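Side-chain contact in PaxB (Photorhabdus luminescens, PDB 6EK4), which is probably one component of a two-component alpha-helical pore-forming toxin of the YaxAB type, acting with a partner subunit to perforate membranes: residues Asp88-Glu92 with Asp93-Asp97. Sequence-based numbering, arbitrary orientation.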
loop_
_atom_site.group_PDB
_atom_site.type_symbol
_atom_site.label_atom_id
_atom_site.label_comp_id
_atom_site.label_asym_id
_atom_site.label_seq_id
_atom_site.Cartn_x
_atom_site.Cartn_y
_atom_site.Cartn_z
ATOM N N ASP A 88 1.889 -8.342 -60.895
ATOM C CA ASP A 88 2.896 -7.295 -61.098
ATOM C C ASP A 88 4.182 -7.802 -61.756
ATOM O O ASP A 88 4.832 -7.058 -62.491
ATOM C CB ASP A 88 3.239 -6.607 -59.770
ATOM C CG ASP A 88 2.075 -5.808 -59.198
ATOM O OD1 ASP A 88 1.105 -5.528 -59.936
ATOM O OD2 ASP A 88 2.134 -5.454 -58.002
ATOM N N THR A 89 4.546 -9.055 -61.493
ATOM C CA THR A 89 5.723 -9.665 -62.118
ATOM C C THR A 89 5.469 -9.999 -63.590
ATOM O O THR A 89 6.363 -9.856 -64.426
ATOM C CB THR A 89 6.166 -10.947 -61.383
ATOM O OG1 THR A 89 5.044 -11.823 -61.222
ATOM C CG2 THR A 89 6.754 -10.612 -60.014
ATOM N N GLU A 90 4.248 -10.439 -63.899
ATOM C CA GLU A 90 3.849 -10.728 -65.281
ATOM C C GLU A 90 3.446 -9.456 -66.040
ATOM O O GLU A 90 3.244 -9.494 -67.253
ATOM C CB GLU A 90 2.695 -11.737 -65.306
ATOM C CG GLU A 90 2.593 -12.534 -66.601
ATOM C CD GLU A 90 1.244 -13.205 -66.784
ATOM O OE1 GLU A 90 0.814 -13.363 -67.948
ATOM O OE2 GLU A 90 0.610 -13.572 -65.771
ATOM N N LEU A 91 3.339 -8.337 -65.324
ATOM C CA LEU A 91 2.975 -7.049 -65.913
ATOM C C LEU A 91 4.235 -6.254 -66.282
ATOM O O LEU A 91 4.339 -5.065 -65.974
ATOM C CB LEU A 91 2.112 -6.264 -64.916
ATOM C CG LEU A 91 1.206 -5.144 -65.430
ATOM C CD1 LEU A 91 0.038 -5.715 -66.221
ATOM C CD2 LEU A 91 0.701 -4.315 -64.259
ATOM N N GLU A 92 5.181 -6.915 -66.951
ATOM C CA GLU A 92 6.497 -6.334 -67.231
ATOM C C GLU A 92 6.891 -6.459 -68.705
ATOM O O GLU A 92 7.129 -5.452 -69.375
ATOM C CB GLU A 92 7.566 -7.007 -66.361
ATOM C CG GLU A 92 7.367 -6.867 -64.855
ATOM C CD GLU A 92 7.798 -5.515 -64.314
ATOM O OE1 GLU A 92 8.659 -5.486 -63.408
ATOM O OE2 GLU A 92 7.284 -4.481 -64.788
ATOM N N ASP A 93 6.960 -7.695 -69.198
ATOM C CA ASP A 93 7.409 -7.979 -70.571
ATOM C C ASP A 93 6.464 -7.413 -71.639
ATOM O O ASP A 93 5.318 -7.075 -71.333
ATOM C CB ASP A 93 7.582 -9.495 -70.772
ATOM C CG ASP A 93 6.281 -10.269 -70.605
ATOM O OD1 ASP A 93 6.062 -11.234 -71.367
ATOM O OD2 ASP A 93 5.482 -9.916 -69.712
ATOM N N PRO A 94 6.944 -7.296 -72.897
ATOM C CA PRO A 94 6.066 -6.859 -73.989
ATOM C C PRO A 94 4.876 -7.800 -74.193
ATOM O O PRO A 94 5.049 -8.933 -74.648
ATOM C CB PRO A 94 6.992 -6.860 -75.219
ATOM C CG PRO A 94 8.192 -7.651 -74.822
ATOM C CD PRO A 94 8.340 -7.427 -73.350
ATOM N N GLU A 95 3.681 -7.318 -73.851
ATOM C CA GLU A 95 2.468 -8.137 -73.836
ATOM C C GLU A 95 1.362 -7.550 -74.709
ATOM O O GLU A 95 1.502 -6.460 -75.266
ATOM C CB GLU A 95 1.954 -8.271 -72.397
ATOM C CG GLU A 95 2.643 -9.352 -71.583
ATOM C CD GLU A 95 1.994 -9.564 -70.227
ATOM O OE1 GLU A 95 1.971 -10.720 -69.754
ATOM O OE2 GLU A 95 1.506 -8.577 -69.633
ATOM N N LEU A 96 0.264 -8.296 -74.822
ATOM C CA LEU A 96 -0.944 -7.826 -75.494
ATOM C C LEU A 96 -1.506 -6.641 -74.710
ATOM O O LEU A 96 -1.954 -6.801 -73.574
ATOM C CB LEU A 96 -1.983 -8.950 -75.571
ATOM C CG LEU A 96 -1.583 -10.200 -76.370
ATOM C CD1 LEU A 96 -2.098 -11.468 -75.704
ATOM C CD2 LEU A 96 -2.062 -10.112 -77.813
ATOM N N ASP A 97 -1.476 -5.460 -75.322
ATOM C CA ASP A 97 -1.792 -4.210 -74.619
ATOM C C ASP A 97 -3.252 -4.088 -74.165
ATOM O O ASP A 97 -3.544 -3.328 -73.241
ATOM C CB ASP A 97 -1.416 -2.997 -75.485
ATOM C CG ASP A 97 0.088 -2.858 -75.687
ATOM O OD1 ASP A 97 0.497 -2.360 -76.758
ATOM O OD2 ASP A 97 0.863 -3.240 -74.784
#
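Glu90 and Glu95 meet where the chain leaves helix 80-90, an encounter of acceptors in which no hydrogen bond links the two segments. The carboxylate of Glu95 faces the backbone carbonyl of Glu90 with both oxygens: OE1 and OE2 each lie 3.1 Å from Glu90 O. With CG anti to its own carbonyl carbon (chi1 -83°) and the chain extended beyond it, the Glu95 side chain reaches back across the turn to the helix end. Asp93 OD2 approaches the same carbonyl, 3.4 Å from Glu90 O, so three carboxylate oxygens gather beyond the carbonyl oxygen. The backbone N-H of Glu92 also reaches Glu90 O, but that bond is weak.

Between the side chains themselves, like charges come close. Glu90 OE1 lies 3.4 Å from Glu95 OE1; the two side chains cross at about a right angle, and their carboxylate planes are 77° apart. Such a cluster would be expected to raise the proton affinity of these acids, although at 2.8 Å resolution the exact spacings carry little weight. Glu95 OE2 has a long, weak ion pair with Arg101, which may offset part of the negative charge.

Leu91, just past the end of helix 80-90, points the first bond of its side chain away from 93-97 and touches Arg101, Leu104 and Leu105 of helix 101-141. The acidic turn sits at the surface, in the loop between the two helices; its centre is about 70 Å from the centre of the chain, against a radius of gyration of 43 Å, near one end of the elongated molecule.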